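PDB 3FEF: alpha-galacturonidase, which hydrolyses alpha-1,4-linked galacturonic acid disaccharides, and is a family 4 glycosidase that uses NAD(+) and manganese as cofactors. Local coordinates for residues A9-G14 against K71-A76; T35-D40 against E64-L69. All blocks are in the same frame, centred on the assembly; numbering follows the deposited sequence.

Contact 1 (A9-G14 against K71-A76); sequences AYIGGG and KALSAA
A9 meets A72 at the flat peptide group of the latter: its methyl carbon CB stands over one face of the A72 carbonyl, 3.2 Å from A72 O and almost straight above that oxygen. This is a close van der Waals approach rather than a polar bond, and the oxygen accepts a hydrogen bond from K7 NZ. The same CB is shared by two further apolar neighbours, lying 3.9 Å from CB of A76 and 4.1 Å from CD2 of L73. One small residue of strand 9-11 thus serves as the floor for a helix end and the turn behind it. The example is that of a Rossmann-type nucleotide-binding fold, in which the first strand runs into a glycine-rich turn, here G12-G14, consistent with NAD(+) binding as in relatives. G12 takes a positive phi of 103° in the type II turn from Y10 to G13, where a CB would be pressed against the carbonyl O of I11. On the helix side, L73 carries its CG beside the backbone N and anti to the carbonyl carbon (chi1 -63°), which brings CD2 to 4.2 Å from CD1 of I11. A second type II turn, from L73 to A76, is closed by A76 N bonding to L73 O at 2.8 Å and folds the A76 methyl back onto A9. Helix 112-136 reaches I11 through I129, and L73 through A132 and Y136.

Contact 2 (T35-D40 against E64-L69); sequences TVALYD and EAVSTL
V36 and L38 are tied to E64 and V66 by three backbone hydrogen bonds in parallel register. E64 N gives to V36 O at 3.1 Å, L38 N returns to E64 O at 2.9 Å, and V66 N reaches L38 O in a nearly straight bond (174°). Two of the acceptors are gripped twice, because CA of A37 also leans on E64 O, and CA of A65 on L38 O, in CA-H...O contacts.

Apolar packing is concentrated on the face that carries A37, Y39 and V66. With CG1 of V66 anti to the carbonyl carbon (chi1 -61°), CG2 falls between the backbone N and the carbonyl carbon; from there it meets L38 O at 3.5 Å and lies 4.1 Å from CB of Y39 and 4.4 Å from CB of A37.

Aromatic contacts come from Y39, whose CG is anti to the backbone N (chi1 173°), a setting that carries the ring along the chain leaving V66. S67 O meets the ring at its edge, 3.3 Å from CE1. L69 N lies over one face, displaced toward the rim, while CG of L69 approaches CE2 at 4.1 Å. The connection into helix 69-73, where T68 holds the N-cap position, thus borders the ring over one face and at an edge. With Y39 replaced by alanine, the ring's place beside S67-L69 would probably become a gap, leaving this connection freer to shift.

Strands 34-39 and 61-66, with helix 43-53 between them, form a right-handed beta-alpha-beta unit, and 61-66 is outermost in the parallel sheet of the chain. Helix 43-53 covers the L38 and A65 face through F43, N49 and E50; on the other, A72 of helix 69-73 packs against Y39 and V66, and strand 6-11 flanks strand 34-39.

From the N terminus, the chain runs up strand 6-11 and through the glycine turn into helix 18-28, then takes strand 34-39, helix 43-53 and strand 61-66. Contact 2 closes the shorter loop here, between neighbouring strands. Helix 69-73 follows at once, and contact 1 closes the longer loop by returning its end and the following turn to the first strand, so that the shorter closure lies wholly within the longer one. The two touch directly: Y10 N probably bonds to A37 O at 2.7 Å, and G13 N to Y39 O at 2.8 Å. Together they join three adjacent strands and the short helix 69-73 of the Rossmann-type domain.

Contact 1 (A9-G14 against K71-A76)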
loop_
_atom_site.group_PDB
_atom_site.type_symbol
_atom_site.label_atom_id
_atom_site.label_comp_id
_atom_site.label_asym_id
_atom_site.label_seq_id
_atom_site.Cartn_x
_atom_site.Cartn_y
_atom_site.Cartn_z
ATOM N N ALA A 9 27.762 17.395 -17.882
ATOM C CA ALA A 9 27.320 17.183 -19.244
ATOM C C ALA A 9 26.060 18.015 -19.420
ATOM O O ALA A 9 25.162 17.986 -18.580
ATOM C CB ALA A 9 27.041 15.730 -19.493
ATOM N N TYR A 10 25.999 18.782 -20.495
ATOM C CA TYR A 10 24.833 19.613 -20.735
ATOM C C TYR A 10 24.143 19.220 -22.031
ATOM O O TYR A 10 24.668 19.487 -23.106
ATOM C CB TYR A 10 25.220 21.080 -20.813
ATOM C CG TYR A 10 24.029 21.951 -20.580
ATOM C CD1 TYR A 10 23.900 22.664 -19.412
ATOM C CD2 TYR A 10 22.989 21.992 -21.493
ATOM C CE1 TYR A 10 22.795 23.440 -19.170
ATOM C CE2 TYR A 10 21.880 22.766 -21.261
ATOM C CZ TYR A 10 21.789 23.483 -20.088
ATOM O OH TYR A 10 20.691 24.255 -19.836
ATOM N N ILE A 11 22.966 18.603 -21.919
ATOM C CA ILE A 11 22.173 18.208 -23.075
ATOM C C ILE A 11 21.151 19.293 -23.420
ATOM O O ILE A 11 20.243 19.599 -22.641
ATOM C CB ILE A 11 21.471 16.864 -22.835
ATOM C CG1 ILE A 11 22.499 15.809 -22.443
ATOM C CG2 ILE A 11 20.694 16.449 -24.076
ATOM C CD1 ILE A 11 21.906 14.516 -21.962
ATOM N N GLY A 12 21.324 19.880 -24.602
ATOM C CA GLY A 12 20.592 21.057 -25.017
ATOM C C GLY A 12 21.548 22.218 -24.859
ATOM O O GLY A 12 21.127 23.375 -24.662
ATOM N N GLY A 13 22.845 21.906 -24.959
ATOM C CA GLY A 13 23.923 22.878 -24.724
ATOM C C GLY A 13 23.991 24.094 -25.642
ATOM O O GLY A 13 24.875 24.953 -25.490
ATOM N N GLY A 14 23.065 24.176 -26.592
ATOM C CA GLY A 14 22.959 25.347 -27.447
ATOM C C GLY A 14 21.909 26.277 -26.864
ATOM O O GLY A 14 21.631 27.345 -27.411
ATOM N N LYS A 71 30.185 11.340 -25.762
ATOM C CA LYS A 71 31.311 12.168 -25.368
ATOM C C LYS A 71 30.924 13.147 -24.255
ATOM O O LYS A 71 31.686 13.366 -23.330
ATOM C CB LYS A 71 31.848 12.918 -26.579
ATOM C CG LYS A 71 33.345 12.711 -26.834
ATOM C CD LYS A 71 33.659 12.777 -28.336
ATOM C CE LYS A 71 32.736 13.770 -29.045
ATOM N NZ LYS A 71 32.783 13.653 -30.540
ATOM N N ALA A 72 29.734 13.729 -24.351
ATOM C CA ALA A 72 29.224 14.587 -23.285
ATOM C C ALA A 72 29.153 13.833 -21.958
ATOM O O ALA A 72 29.585 14.343 -20.930
ATOM C CB ALA A 72 27.860 15.143 -23.649
ATOM N N LEU A 73 28.654 12.601 -22.002
ATOM C CA LEU A 73 28.312 11.863 -20.790
ATOM C C LEU A 73 29.513 11.204 -20.102
ATOM O O LEU A 73 29.547 11.081 -18.881
ATOM C CB LEU A 73 27.226 10.824 -21.082
ATOM C CG LEU A 73 25.845 11.336 -21.543
ATOM C CD1 LEU A 73 24.942 10.177 -21.868
ATOM C CD2 LEU A 73 25.157 12.236 -20.506
ATOM N N SER A 74 30.501 10.779 -20.875
ATOM C CA SER A 74 31.557 9.979 -20.295
ATOM C C SER A 74 32.202 10.725 -19.130
ATOM O O SER A 74 32.577 11.887 -19.260
ATOM C CB SER A 74 32.598 9.590 -21.353
ATOM O OG SER A 74 33.497 10.662 -21.572
ATOM N N ALA A 75 32.305 10.049 -17.990
ATOM C CA ALA A 75 32.875 10.628 -16.778
ATOM C C ALA A 75 32.086 11.812 -16.206
ATOM O O ALA A 75 32.611 12.566 -15.399
ATOM C CB ALA A 75 34.333 11.029 -17.019
ATOM N N ALA A 76 30.844 12.005 -16.623
ATOM C CA ALA A 76 30.071 13.146 -16.124
ATOM C C ALA A 76 29.609 12.937 -14.676
ATOM O O ALA A 76 29.200 11.842 -14.319
ATOM C CB ALA A 76 28.879 13.408 -17.030
#

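Contact 2 (T35-D40 against E64-L69)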
loop_
_atom_site.group_PDB
_atom_site.type_symbol
_atom_site.label_atom_id
_atom_site.label_comp_id
_atom_site.label_asym_id
_atom_site.label_seq_id
_atom_site.Cartn_x
_atom_site.Cartn_y
_atom_site.Cartn_z
ATOM N N THR A 35 34.710 21.210 -15.768
ATOM C CA THR A 35 34.381 21.372 -17.184
ATOM C C THR A 35 32.903 21.122 -17.505
ATOM O O THR A 35 32.234 20.301 -16.870
ATOM C CB THR A 35 35.183 20.387 -18.039
ATOM O OG1 THR A 35 34.715 19.071 -17.757
ATOM C CG2 THR A 35 36.670 20.445 -17.697
ATOM N N VAL A 36 32.421 21.814 -18.528
ATOM C CA VAL A 36 31.079 21.627 -19.026
ATOM C C VAL A 36 31.127 21.138 -20.469
ATOM O O VAL A 36 31.538 21.876 -21.363
ATOM C CB VAL A 36 30.299 22.939 -18.966
ATOM C CG1 VAL A 36 28.872 22.733 -19.445
ATOM C CG2 VAL A 36 30.316 23.492 -17.532
ATOM N N ALA A 37 30.720 19.892 -20.693
ATOM C CA ALA A 37 30.569 19.381 -22.050
ATOM C C ALA A 37 29.191 19.792 -22.587
ATOM O O ALA A 37 28.154 19.368 -22.045
ATOM C CB ALA A 37 30.710 17.878 -22.062
ATOM N N LEU A 38 29.185 20.621 -23.634
ATOM C CA LEU A 38 27.946 21.081 -24.253
ATOM C C LEU A 38 27.544 20.198 -25.438
ATOM O O LEU A 38 28.263 20.106 -26.432
ATOM C CB LEU A 38 28.100 22.526 -24.725
ATOM C CG LEU A 38 28.429 23.617 -23.698
ATOM C CD1 LEU A 38 28.823 24.906 -24.395
ATOM C CD2 LEU A 38 27.254 23.878 -22.771
ATOM N N TYR A 39 26.397 19.539 -25.344
ATOM C CA TYR A 39 25.918 18.758 -26.479
ATOM C C TYR A 39 24.571 19.259 -26.973
ATOM O O TYR A 39 23.667 19.544 -26.179
ATOM C CB TYR A 39 25.824 17.270 -26.138
ATOM C CG TYR A 39 25.178 16.482 -27.244
ATOM C CD1 TYR A 39 25.925 16.037 -28.332
ATOM C CD2 TYR A 39 23.809 16.214 -27.224
ATOM C CE1 TYR A 39 25.333 15.336 -29.360
ATOM C CE2 TYR A 39 23.201 15.507 -28.256
ATOM C CZ TYR A 39 23.975 15.069 -29.318
ATOM O OH TYR A 39 23.390 14.359 -30.348
ATOM N N ASP A 40 24.432 19.343 -28.293
ATOM C CA ASP A 40 23.210 19.835 -28.909
ATOM C C ASP A 40 23.139 19.378 -30.360
ATOM O O ASP A 40 24.138 19.417 -31.077
ATOM C CB ASP A 40 23.163 21.364 -28.837
ATOM C CG ASP A 40 21.757 21.919 -29.046
ATOM O OD1 ASP A 40 21.117 21.555 -30.056
ATOM O OD2 ASP A 40 21.294 22.718 -28.197
ATOM N N GLU A 64 33.335 23.120 -23.492
ATOM C CA GLU A 64 33.664 22.491 -24.759
ATOM C C GLU A 64 32.388 21.985 -25.456
ATOM O O GLU A 64 31.681 21.122 -24.917
ATOM C CB GLU A 64 34.644 21.331 -24.522
ATOM C CG GLU A 64 35.331 20.818 -25.787
ATOM C CD GLU A 64 35.788 19.351 -25.694
ATOM O OE1 GLU A 64 35.825 18.778 -24.574
ATOM O OE2 GLU A 64 36.104 18.765 -26.761
ATOM N N ALA A 65 32.094 22.497 -26.652
ATOM C CA ALA A 65 31.048 21.902 -27.504
ATOM C C ALA A 65 31.489 20.541 -28.044
ATOM O O ALA A 65 32.536 20.434 -28.664
ATOM C CB ALA A 65 30.714 22.822 -28.651
ATOM N N VAL A 66 30.694 19.503 -27.807
ATOM C CA VAL A 66 31.029 18.151 -28.264
ATOM C C VAL A 66 29.945 17.619 -29.198
ATOM O O VAL A 66 28.799 18.075 -29.161
ATOM C CB VAL A 66 31.215 17.165 -27.083
ATOM C CG1 VAL A 66 32.364 17.608 -26.178
ATOM C CG2 VAL A 66 29.917 17.036 -26.300
ATOM N N SER A 67 30.303 16.635 -30.018
ATOM C CA SER A 67 29.481 16.250 -31.160
ATOM C C SER A 67 28.521 15.109 -30.887
ATOM O O SER A 67 27.605 14.889 -31.669
ATOM C CB SER A 67 30.370 15.862 -32.339
ATOM O OG SER A 67 31.312 14.886 -31.920
ATOM N N THR A 68 28.725 14.374 -29.797
ATOM C CA THR A 68 27.838 13.258 -29.488
ATOM C C THR A 68 27.517 13.146 -27.994
ATOM O O THR A 68 28.277 13.643 -27.158
ATOM C CB THR A 68 28.450 11.932 -29.951
ATOM O OG1 THR A 68 29.644 11.701 -29.213
ATOM C CG2 THR A 68 28.766 11.965 -31.454
ATOM N N LEU A 69 26.398 12.484 -27.686
ATOM C CA LEU A 69 25.950 12.232 -26.328
ATOM C C LEU A 69 27.012 11.492 -25.527
ATOM O O LEU A 69 27.333 11.864 -24.387
ATOM C CB LEU A 69 24.696 11.357 -26.346
ATOM C CG LEU A 69 23.274 11.914 -26.262
ATOM C CD1 LEU A 69 22.272 10.764 -26.346
ATOM C CD2 LEU A 69 23.070 12.711 -24.965
#